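Cathepsin L Propeptide (Toxoplasma gondii, PDB 3F75) is the propeptide of a cathepsin L-like protein, a small, mostly helical domain of the I29 inhibitor family, modelled here in complex with another protein chain. Local coordinates at residues S77-E80 against F81-Y85; D23-S26 against S27-M31; I56-H59 against N60-Y64; R44-A47 against I48-N52. All coordinates share one frame; numbering follows the deposited sequence. Where two conformers were deposited one is given.

Contact 1 (S77-E80 against F81-Y85)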
loop_
_atom_site.group_PDB
_atom_site.type_symbol
_atom_site.label_atom_id
_atom_site.label_comp_id
_atom_site.label_asym_id
_atom_site.label_seq_id
_atom_site.Cartn_x
_atom_site.Cartn_y
_atom_site.Cartn_z
ATOM N N SER B 77 13.265 12.332 -3.814
ATOM C CA SER B 77 12.437 13.155 -4.685
ATOM C C SER B 77 11.294 12.302 -5.189
ATOM O O SER B 77 11.325 11.068 -5.057
ATOM C CB SER B 77 13.259 13.623 -5.874
ATOM O OG SER B 77 13.623 12.510 -6.691
ATOM N N ARG B 78 10.301 12.946 -5.792
ATOM C CA ARG B 78 9.166 12.223 -6.348
ATOM C C ARG B 78 9.606 11.158 -7.355
ATOM O O ARG B 78 9.114 10.031 -7.323
ATOM C CB ARG B 78 8.176 13.180 -7.000
ATOM C CG ARG B 78 7.084 12.466 -7.775
ATOM C CD ARG B 78 5.894 13.358 -8.040
ATOM N NE ARG B 78 4.919 12.700 -8.908
ATOM C CZ ARG B 78 3.823 13.285 -9.397
ATOM N NH1 ARG B 78 3.548 14.560 -9.114
ATOM N NH2 ARG B 78 3.003 12.602 -10.197
ATOM N N ASP B 79 10.533 11.505 -8.236
ATOM C CA ASP B 79 11.003 10.556 -9.256
ATOM C C ASP B 79 11.641 9.317 -8.635
ATOM O O ASP B 79 11.382 8.193 -9.068
ATOM C CB ASP B 79 12.013 11.225 -10.188
ATOM C CG ASP B 79 11.365 12.085 -11.270
ATOM O OD1 ASP B 79 10.158 11.942 -11.585
ATOM O OD2 ASP B 79 12.102 12.901 -11.853
ATOM N N GLU B 80 12.481 9.520 -7.620
ATOM C CA GLU B 80 13.150 8.403 -6.954
ATOM C C GLU B 80 12.146 7.532 -6.199
ATOM O O GLU B 80 12.201 6.302 -6.242
ATOM C CB GLU B 80 14.232 8.918 -6.014
ATOM C CG GLU B 80 15.376 9.583 -6.764
ATOM C CD GLU B 80 16.287 10.422 -5.872
ATOM O OE1 GLU B 80 15.852 10.904 -4.807
ATOM O OE2 GLU B 80 17.458 10.609 -6.243
ATOM N N PHE B 81 11.221 8.191 -5.520
ATOM C CA PHE B 81 10.145 7.519 -4.798
ATOM C C PHE B 81 9.324 6.622 -5.732
ATOM O O PHE B 81 9.118 5.432 -5.453
ATOM C CB PHE B 81 9.282 8.580 -4.116
ATOM C CG PHE B 81 8.163 8.026 -3.293
ATOM C CD1 PHE B 81 8.422 7.168 -2.239
ATOM C CD2 PHE B 81 6.840 8.404 -3.550
ATOM C CE1 PHE B 81 7.373 6.662 -1.456
ATOM C CE2 PHE B 81 5.799 7.910 -2.772
ATOM C CZ PHE B 81 6.068 7.028 -1.733
ATOM N N ARG B 82 8.917 7.183 -6.864
ATOM C CA ARG B 82 8.093 6.484 -7.848
ATOM C C ARG B 82 8.825 5.298 -8.454
ATOM O O ARG B 82 8.242 4.239 -8.664
ATOM C CB ARG B 82 7.707 7.445 -8.985
ATOM C CG ARG B 82 7.034 6.772 -10.216
ATOM C CD ARG B 82 6.628 7.804 -11.294
ATOM N NE ARG B 82 7.738 8.683 -11.680
ATOM C CZ ARG B 82 8.713 8.356 -12.526
ATOM N NH1 ARG B 82 8.742 7.160 -13.106
ATOM N NH2 ARG B 82 9.674 9.233 -12.797
ATOM N N ARG B 83 10.100 5.495 -8.754
ATOM C CA ARG B 83 10.843 4.521 -9.529
ATOM C C ARG B 83 11.103 3.244 -8.727
ATOM O O ARG B 83 11.192 2.170 -9.307
ATOM C CB ARG B 83 12.166 5.113 -10.056
ATOM C CG ARG B 83 12.046 5.963 -11.323
ATOM C CD ARG B 83 13.417 6.166 -11.986
ATOM N NE ARG B 83 14.401 6.757 -11.071
ATOM C CZ ARG B 83 14.739 8.050 -11.018
ATOM N NH1 ARG B 83 14.192 8.945 -11.832
ATOM N NH2 ARG B 83 15.641 8.453 -10.137
ATOM N N LYS B 84 11.218 3.343 -7.410
ATOM C CA LYS B 84 11.723 2.200 -6.639
ATOM C C LYS B 84 10.871 1.732 -5.465
ATOM O O LYS B 84 11.090 0.617 -4.976
ATOM C CB LYS B 84 13.142 2.516 -6.129
ATOM C CG LYS B 84 14.208 2.610 -7.228
ATOM C CD LYS B 84 14.891 1.294 -7.529
ATOM C CE LYS B 84 15.867 0.863 -6.423
ATOM N NZ LYS B 84 15.259 -0.097 -5.450
ATOM N N TYR B 85 9.919 2.553 -5.018
ATOM C CA TYR B 85 9.205 2.302 -3.751
ATOM C C TYR B 85 7.722 1.984 -3.931
ATOM O O TYR B 85 6.990 1.872 -2.938
ATOM C CB TYR B 85 9.406 3.481 -2.766
ATOM C CG TYR B 85 10.857 3.699 -2.418
ATOM C CD1 TYR B 85 11.414 3.158 -1.249
ATOM C CD2 TYR B 85 11.704 4.359 -3.307
ATOM C CE1 TYR B 85 12.776 3.320 -0.953
ATOM C CE2 TYR B 85 13.064 4.517 -3.030
ATOM C CZ TYR B 85 13.589 4.008 -1.852
ATOM O OH TYR B 85 14.933 4.189 -1.600
#
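Asp79 and Arg82 lie alongside one another on the first turn of helix 78-84, joined by a salt bridge in which Arg82 NH2 donates to Asp79 OD1 at 3.0 Å. The bond is nearly straight and leaves in the plane of the guanidinium, yet it reaches the oxygen from above the carboxylate plane, and the two flat groups are nearly perpendicular. A chi3 torsion of 52° bends the otherwise extended Arg82 chain toward the acid. Beneath this pair runs the backbone ladder: Phe81 N to Ser77 O and Arg82 N to Arg78 O, both 2.9 Å, then Arg83 N to Asp79 O. One rung is weak, Lys84 N to Glu80 O at 3.3 Å. The same Glu80 O faces the edge of the Tyr85 ring, 3.6 Å from CD2.

What starts the helix is the exchange between Ser77 and Glu80. Ser77 N donates to Glu80 OE1 across 3.1 Å in an almost linear bond (174°), while Glu80 N returns a weak bond to Ser77 OG at 3.3 Å. The carboxylate is itself steadied from outside, OE1 by Arg45 and OE2 by Arg44 of helix 39-60, a pairing that probably favours its ionised form. Phe81 meets Phe73 edge-to-face, and Arg78 forms salt bridges with acidic side chains of the other protein chain. With serine at the N-cap and glutamate three residues on, the arrangement is a classic capping box, opening a short helix at the propeptide's interface with its partner chain.

Contact 2 (D23-S26 against S27-M31)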
loop_
_atom_site.group_PDB
_atom_site.type_symbol
_atom_site.label_atom_id
_atom_site.label_comp_id
_atom_site.label_asym_id
_atom_site.label_seq_id
_atom_site.Cartn_x
_atom_site.Cartn_y
_atom_site.Cartn_z
ATOM N N ASP B 23 20.364 20.828 11.841
ATOM C CA ASP B 23 19.960 20.025 12.995
ATOM C C ASP B 23 18.877 19.020 12.613
ATOM O O ASP B 23 18.894 17.864 13.051
ATOM C CB ASP B 23 19.410 20.901 14.119
ATOM C CG ASP B 23 20.471 21.750 14.791
ATOM O OD1 ASP B 23 21.666 21.429 14.680
ATOM O OD2 ASP B 23 20.092 22.737 15.453
ATOM N N ALA B 24 17.912 19.476 11.834
ATOM C CA ALA B 24 16.815 18.612 11.435
ATOM C C ALA B 24 17.337 17.425 10.612
ATOM O O ALA B 24 16.848 16.307 10.745
ATOM C CB ALA B 24 15.764 19.418 10.645
ATOM N N PHE B 25 18.338 17.654 9.771
ATOM C CA PHE B 25 18.858 16.578 8.917
ATOM C C PHE B 25 19.654 15.566 9.749
ATOM O O PHE B 25 19.581 14.376 9.503
ATOM C CB PHE B 25 19.704 17.160 7.789
ATOM C CG PHE B 25 20.143 16.152 6.745
ATOM C CD1 PHE B 25 19.215 15.398 6.035
ATOM C CD2 PHE B 25 21.488 16.023 6.424
ATOM C CE1 PHE B 25 19.627 14.515 5.040
ATOM C CE2 PHE B 25 21.909 15.141 5.428
ATOM C CZ PHE B 25 20.979 14.383 4.744
ATOM N N SER B 26 20.391 16.037 10.747
ATOM C CA SER B 26 21.130 15.128 11.639
ATOM C C SER B 26 20.201 14.231 12.428
ATOM O O SER B 26 20.454 13.048 12.536
ATOM C CB SER B 26 22.031 15.900 12.604
ATOM O OG SER B 26 22.959 16.667 11.870
ATOM N N SER B 27 19.114 14.798 12.948
ATOM C CA SER B 27 18.086 14.022 13.614
ATOM C C SER B 27 17.445 12.973 12.665
ATOM O O SER B 27 17.147 11.852 13.080
ATOM C CB SER B 27 17.012 14.953 14.177
ATOM O OG SER B 27 16.063 14.223 14.917
ATOM N N PHE B 28 17.190 13.373 11.419
ATOM C CA PHE B 28 16.670 12.490 10.378
ATOM C C PHE B 28 17.662 11.340 10.146
ATOM O O PHE B 28 17.262 10.179 10.090
ATOM C CB PHE B 28 16.439 13.291 9.076
ATOM C CG PHE B 28 16.115 12.446 7.870
ATOM C CD1 PHE B 28 14.837 11.961 7.666
ATOM C CD2 PHE B 28 17.085 12.167 6.920
ATOM C CE1 PHE B 28 14.520 11.207 6.541
ATOM C CE2 PHE B 28 16.788 11.395 5.796
ATOM C CZ PHE B 28 15.499 10.911 5.604
ATOM N N GLN B 29 18.941 11.665 10.005
ATOM C CA GLN B 29 19.975 10.650 9.789
ATOM C C GLN B 29 20.028 9.666 10.957
ATOM O O GLN B 29 20.108 8.459 10.745
ATOM C CB GLN B 29 21.354 11.292 9.597
ATOM C CG GLN B 29 21.554 11.942 8.243
ATOM C CD GLN B 29 23.020 12.169 7.918
ATOM O OE1 GLN B 29 23.517 13.275 8.068
ATOM N NE2 GLN B 29 23.713 11.126 7.471
ATOM N N ALA B 30 19.957 10.188 12.182
ATOM C CA ALA B 30 19.997 9.359 13.377
ATOM C C ALA B 30 18.761 8.494 13.484
ATOM O O ALA B 30 18.850 7.297 13.731
ATOM C CB ALA B 30 20.133 10.233 14.651
ATOM N N MET B 31 17.600 9.117 13.308
ATOM C CA MET B 31 16.350 8.417 13.475
ATOM C C MET B 31 16.222 7.277 12.461
ATOM O O MET B 31 15.770 6.192 12.812
ATOM C CB MET B 31 15.180 9.390 13.324
ATOM C CG MET B 31 13.831 8.753 13.592
ATOM S SD MET B 31 12.559 10.010 13.579
ATOM C CE MET B 31 13.007 10.958 15.041
HETATM O O HOH W 1 23.999 15.582 9.420
#
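Phe25, Phe28 and Gln29 make up the tight side of this turn of helix 18-32, the helix that packs against helix 39-60 in the all-helical part of the I29 propeptide domain. The two phenylalanine rings meet at a slant, with Phe25 CE1 and Phe28 CD2 3.9 Å apart. Both first torsions place the ring opposite the backbone nitrogen (-173° and 171°), which sends the rings off the same flank of the helix. Gln29 closes over Phe25 from the following turn: its CG stands above the middle of the ring, 4.3 Å from the centroid and only 10° off the normal, a CH-pi contact. The amide continues beyond CG in an extended chain, so that OE1 comes within 3.6 Å of Phe25 CE2. Rings of the second helix complete this aromatic cluster, Phe49 touching both phenylalanines and Tyr46 touching Phe25.

The other flank is looser. Asp23, Ser26, Ser27 and Ala30 are exposed, and here the segments are held together mainly by the regular helical ladder, for example Ala30 N to Ser26 O at 2.9 Å and Ser27 N to Asp23 O at 3.1 Å. No second protein chain touches either segment.

Gln29 lies where the two sides join. Its NE2 is tied to the carbonyl oxygen of Lys34, which helps fix the rotation of the amide, and its OE1 is served by solvent. A single water donates to Gln29 OE1 at 2.7 Å and is also hydrogen-bonded to Ser26 OG at 2.9 Å, a hydroxyl bonded besides to Gln22 O.

Contact 3 (I56-H59 against N60-Y64)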
loop_
_atom_site.group_PDB
_atom_site.type_symbol
_atom_site.label_atom_id
_atom_site.label_comp_id
_atom_site.label_asym_id
_atom_site.label_seq_id
_atom_site.Cartn_x
_atom_site.Cartn_y
_atom_site.Cartn_z
ATOM N N ILE B 56 6.364 19.980 3.783
ATOM C CA ILE B 56 5.542 19.391 4.824
ATOM C C ILE B 56 5.046 20.479 5.767
ATOM O O ILE B 56 3.835 20.591 6.026
ATOM C CB ILE B 56 6.346 18.305 5.602
ATOM C CG1 ILE B 56 6.595 17.097 4.699
ATOM C CG2 ILE B 56 5.644 17.882 6.900
ATOM C CD1 ILE B 56 7.624 16.104 5.264
ATOM N N HIS B 57 5.989 21.287 6.258
ATOM C CA HIS B 57 5.681 22.381 7.150
ATOM C C HIS B 57 4.672 23.354 6.550
ATOM O O HIS B 57 3.713 23.743 7.211
ATOM C CB HIS B 57 6.950 23.134 7.508
ATOM C CG HIS B 57 6.704 24.354 8.337
ATOM N ND1 HIS B 57 6.250 24.286 9.636
ATOM C CD2 HIS B 57 6.863 25.669 8.063
ATOM C CE1 HIS B 57 6.138 25.507 10.128
ATOM N NE2 HIS B 57 6.500 26.365 9.192
ATOM N N THR B 58 4.903 23.774 5.312
ATOM C CA THR B 58 3.974 24.679 4.627
ATOM C C THR B 58 2.592 24.072 4.463
ATOM O O THR B 58 1.584 24.731 4.728
ATOM C CB THR B 58 4.496 25.054 3.248
ATOM O OG1 THR B 58 5.741 25.721 3.412
ATOM C CG2 THR B 58 3.517 25.985 2.530
ATOM N N HIS B 59 2.560 22.817 4.025
ATOM C CA HIS B 59 1.296 22.094 3.830
ATOM C C HIS B 59 0.469 22.077 5.120
ATOM O O HIS B 59 -0.738 22.351 5.123
ATOM C CB HIS B 59 1.602 20.654 3.388
ATOM C CG HIS B 59 0.639 20.100 2.389
ATOM N ND1 HIS B 59 -0.468 19.367 2.760
ATOM C CD2 HIS B 59 0.630 20.145 1.032
ATOM C CE1 HIS B 59 -1.123 18.989 1.676
ATOM N NE2 HIS B 59 -0.477 19.440 0.614
ATOM N N ASN B 60 1.126 21.763 6.227
ATOM C CA ASN B 60 0.428 21.627 7.480
ATOM C C ASN B 60 -0.099 22.959 8.022
ATOM O O ASN B 60 -0.879 22.944 8.958
ATOM C CB ASN B 60 1.314 20.933 8.535
ATOM C CG ASN B 60 1.492 19.453 8.273
ATOM O OD1 ASN B 60 0.676 18.818 7.592
ATOM N ND2 ASN B 60 2.573 18.882 8.823
ATOM N N GLN B 61 0.299 24.090 7.433
ATOM C CA GLN B 61 -0.260 25.411 7.816
ATOM C C GLN B 61 -1.511 25.780 7.002
ATOM O O GLN B 61 -2.174 26.780 7.291
ATOM C CB GLN B 61 0.782 26.514 7.612
ATOM C CG GLN B 61 1.984 26.440 8.536
ATOM C CD GLN B 61 3.109 27.381 8.126
ATOM O OE1 GLN B 61 4.214 27.291 8.653
ATOM N NE2 GLN B 61 2.839 28.281 7.181
ATOM N N GLN B 62 -1.845 24.965 6.005
ATOM C CA GLN B 62 -2.831 25.349 5.000
ATOM C C GLN B 62 -4.260 24.862 5.307
ATOM O O GLN B 62 -5.196 25.169 4.572
ATOM C CB GLN B 62 -2.336 24.924 3.594
ATOM C CG GLN B 62 -1.258 25.904 3.006
ATOM C CD GLN B 62 -0.566 25.426 1.698
ATOM O OE1 GLN B 62 -0.341 24.230 1.474
ATOM N NE2 GLN B 62 -0.201 26.384 0.849
ATOM N N GLY B 63 -4.447 24.135 6.407
ATOM C CA GLY B 63 -5.804 23.739 6.835
ATOM C C GLY B 63 -6.483 22.628 6.042
ATOM O O GLY B 63 -7.703 22.618 5.897
ATOM N N TYR B 64 -5.711 21.667 5.555
ATOM C CA TYR B 64 -6.274 20.546 4.813
ATOM C C TYR B 64 -6.993 19.588 5.746
ATOM O O TYR B 64 -6.821 19.670 6.952
ATOM C CB TYR B 64 -5.169 19.790 4.107
ATOM C CG TYR B 64 -4.476 20.609 3.050
ATOM C CD1 TYR B 64 -5.142 21.024 1.906
ATOM C CD2 TYR B 64 -3.161 20.979 3.207
ATOM C CE1 TYR B 64 -4.486 21.795 0.940
ATOM C CE2 TYR B 64 -2.508 21.726 2.265
ATOM C CZ TYR B 64 -3.158 22.127 1.135
ATOM O OH TYR B 64 -2.434 22.874 0.236
HETATM O O HOH W 2 -1.157 19.003 5.372
HETATM O O HOH W 3 -3.060 21.587 6.356
#
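His59 and Tyr64 are brought together by an unusual torsion on one side and an ordinary one on the other: chi1 of His59 sits at -143°, away from the staggered positions, while Tyr64 swings its ring next to its own backbone nitrogen at -65°. The rings form an offset stack, planes 29° apart and centroids separated by 4.1 Å, with the CE2 side of tyrosine over one imidazole face; one carbon pair is modelled too close, so the exact spacing is doubtful. Beyond the ring, Tyr64 OH donates to Gln62 OE1 at 2.8 Å, approaching from above the amide plane.

Here helix 39-60 ends. Asn60 N still bonds to Ile56 O at 3.0 Å, but the next two amides bond mainly three residues back, Gln61 N to Thr58 O (with a weak bond to His57 O as well) and Gln62 N to His59 O at 3.0 Å. Ile56 and Asn60 are the last two members of the ERFNIN signature of cathepsin L-like propeptides. Asn60 ND2 is bonded to Leu68 O, linking the helix end to strand 66-68. Gly63, with positive phi, then turns the chain so that Tyr64 comes back over His59.

Two waters bridge polar atoms of the two segments. One donates to His59 O (2.7 Å) and accepts from Tyr64 N (2.8 Å); the other, in the imidazole plane, is hydrogen-bonded to His59 ND1 at 2.7 Å and donates to Asn60 OD1 at 2.9 Å.

Contact 4 (R44-A47 against I48-N52)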
loop_
_atom_site.group_PDB
_atom_site.type_symbol
_atom_site.label_atom_id
_atom_site.label_comp_id
_atom_site.label_asym_id
_atom_site.label_seq_id
_atom_site.Cartn_x
_atom_site.Cartn_y
_atom_site.Cartn_z
ATOM N N ARG B 44 23.280 16.242 -1.984
ATOM C CA ARG B 44 22.036 16.052 -2.749
ATOM C C ARG B 44 20.860 15.661 -1.840
ATOM O O ARG B 44 19.770 16.192 -1.967
ATOM C CB ARG B 44 22.210 14.982 -3.837
ATOM C CG ARG B 44 20.882 14.603 -4.561
ATOM C CD ARG B 44 20.980 13.342 -5.480
ATOM N NE ARG B 44 19.679 12.991 -6.074
ATOM C CZ ARG B 44 19.065 13.696 -7.033
ATOM N NH1 ARG B 44 17.883 13.309 -7.496
ATOM N NH2 ARG B 44 19.621 14.798 -7.539
ATOM N N ARG B 45 21.093 14.714 -0.939
ATOM C CA ARG B 45 20.060 14.220 -0.060
ATOM C C ARG B 45 19.652 15.282 0.976
ATOM O O ARG B 45 18.490 15.370 1.351
ATOM C CB ARG B 45 20.531 12.935 0.628
ATOM C CG ARG B 45 20.786 11.810 -0.336
ATOM C CD ARG B 45 19.540 10.998 -0.642
ATOM N NE ARG B 45 19.760 10.282 -1.893
ATOM C CZ ARG B 45 18.953 10.279 -2.944
ATOM N NH1 ARG B 45 17.792 10.908 -2.929
ATOM N NH2 ARG B 45 19.319 9.616 -4.025
ATOM N N TYR B 46 20.602 16.099 1.408
ATOM C CA TYR B 46 20.301 17.209 2.299
ATOM C C TYR B 46 19.370 18.218 1.613
ATOM O O TYR B 46 18.382 18.688 2.213
ATOM C CB TYR B 46 21.596 17.890 2.717
ATOM C CG TYR B 46 21.429 19.109 3.602
ATOM C CD1 TYR B 46 20.666 19.054 4.753
ATOM C CD2 TYR B 46 22.080 20.300 3.306
ATOM C CE1 TYR B 46 20.516 20.161 5.571
ATOM C CE2 TYR B 46 21.947 21.407 4.120
ATOM C CZ TYR B 46 21.155 21.327 5.257
ATOM O OH TYR B 46 21.006 22.409 6.087
ATOM N N ALA B 47 19.680 18.531 0.355
ATOM C CA ALA B 47 18.875 19.480 -0.410
ATOM C C ALA B 47 17.454 18.954 -0.616
ATOM O O ALA B 47 16.489 19.702 -0.444
ATOM C CB ALA B 47 19.533 19.803 -1.755
ATOM N N ILE B 48 17.327 17.671 -0.950
ATOM C CA ILE B 48 16.004 17.041 -1.131
ATOM C C ILE B 48 15.229 17.033 0.183
ATOM O O ILE B 48 14.041 17.379 0.216
ATOM C CB ILE B 48 16.115 15.612 -1.693
ATOM C CG1 ILE B 48 16.697 15.665 -3.101
ATOM C CG2 ILE B 48 14.736 14.902 -1.711
ATOM C CD1 ILE B 48 17.096 14.293 -3.689
ATOM N N PHE B 49 15.917 16.648 1.255
ATOM C CA PHE B 49 15.351 16.666 2.605
ATOM C C PHE B 49 14.815 18.044 2.996
ATOM O O PHE B 49 13.679 18.164 3.468
ATOM C CB PHE B 49 16.386 16.202 3.643
ATOM C CG PHE B 49 15.922 16.378 5.071
ATOM C CD1 PHE B 49 15.120 15.428 5.675
ATOM C CD2 PHE B 49 16.290 17.505 5.807
ATOM C CE1 PHE B 49 14.683 15.594 6.979
ATOM C CE2 PHE B 49 15.864 17.671 7.098
ATOM C CZ PHE B 49 15.059 16.719 7.693
ATOM N N LYS B 50 15.623 19.077 2.795
ATOM C CA LYS B 50 15.194 20.437 3.095
ATOM C C LYS B 50 13.945 20.806 2.304
ATOM O O LYS B 50 12.990 21.341 2.861
ATOM C CB LYS B 50 16.297 21.442 2.778
ATOM C CG LYS B 50 17.452 21.388 3.742
ATOM C CD LYS B 50 18.296 22.648 3.655
ATOM C CE LYS B 50 19.129 22.721 2.389
ATOM N NZ LYS B 50 19.865 24.024 2.342
ATOM N N ASN B 51 13.952 20.508 1.012
ATOM C CA ASN B 51 12.799 20.803 0.176
ATOM C C ASN B 51 11.535 20.101 0.654
ATOM O O ASN B 51 10.460 20.726 0.725
ATOM C CB ASN B 51 13.073 20.449 -1.284
ATOM C CG ASN B 51 13.973 21.475 -1.976
ATOM O OD1 ASN B 51 14.113 22.619 -1.520
ATOM N ND2 ASN B 51 14.586 21.067 -3.080
ATOM N N ASN B 52 11.664 18.825 1.006
ATOM C CA ASN B 52 10.524 18.062 1.544
ATOM C C ASN B 52 10.050 18.584 2.903
ATOM O O ASN B 52 8.846 18.654 3.177
ATOM C CB ASN B 52 10.869 16.584 1.691
ATOM C CG ASN B 52 11.041 15.876 0.370
ATOM O OD1 ASN B 52 10.450 16.268 -0.650
ATOM N ND2 ASN B 52 11.849 14.801 0.378
HETATM O O HOH W 4 16.922 22.371 -0.887
#
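Lys50 crosses the face of the Tyr46 ring at a slant, one turn further along helix 39-60, and every part of its chain has a neighbour there. CB sits 3.5 Å from Tyr46 O, the carbonyl oxygen that also accepts the bond from Lys50 N. CG comes closer to that oxygen and starts across the ring at CE1. CD is 3.5 Å from Tyr46 CZ, near the hydroxyl end. A chi3 torsion of -73° then turns the chain and carries CE over the face, 3.9 Å from the ring centroid in a CH-pi contact, and leaves NZ 3.8 Å from Tyr46 CE2. The ammonium group goes on to a salt bridge with Glu18, whose OE2 also receives a hydrogen bond from Tyr46 OH; one carboxylate oxygen thus holds both side-chain tips.

On another side of the helix, Ile48 CD1 lies over one face of the Arg44 guanidinium, 3.7 Å from NE, and 3.5 Å from Arg45 NH1. The methyl group packs against two charged groups, of which Arg45 is paired through its NE with Glu41. Glu41, Arg45, Phe49 and Asn52 are the first four members of the ERFNIN signature. The helix has neighbours on two sides, with Tyr46, Phe49 and Lys50 packed on helix 18-32, and Arg44 and Arg45 reaching Glu80 of helix 78-84.

How the contacts relate
Along the chain the order is contact 2, contact 4, contact 3, contact 1. Contact 2 occupies helix 18-32; contacts 4 and 3 follow on helix 39-60, their centres about 18 Å apart, the second running over the helix end; contact 1 lies on helix 78-84. Contact 4 is the hub: its centre is about 12 Å from that of contact 2, which it meets through an aromatic core, and about 14 Å from that of contact 1, which it meets through charged groups. Contacts 1 and 2 stand on opposite sides of the chain's centre without touching. One long helix thus joins helix 18-32, through aromatic packing, to the short helix that meets the other protein chain.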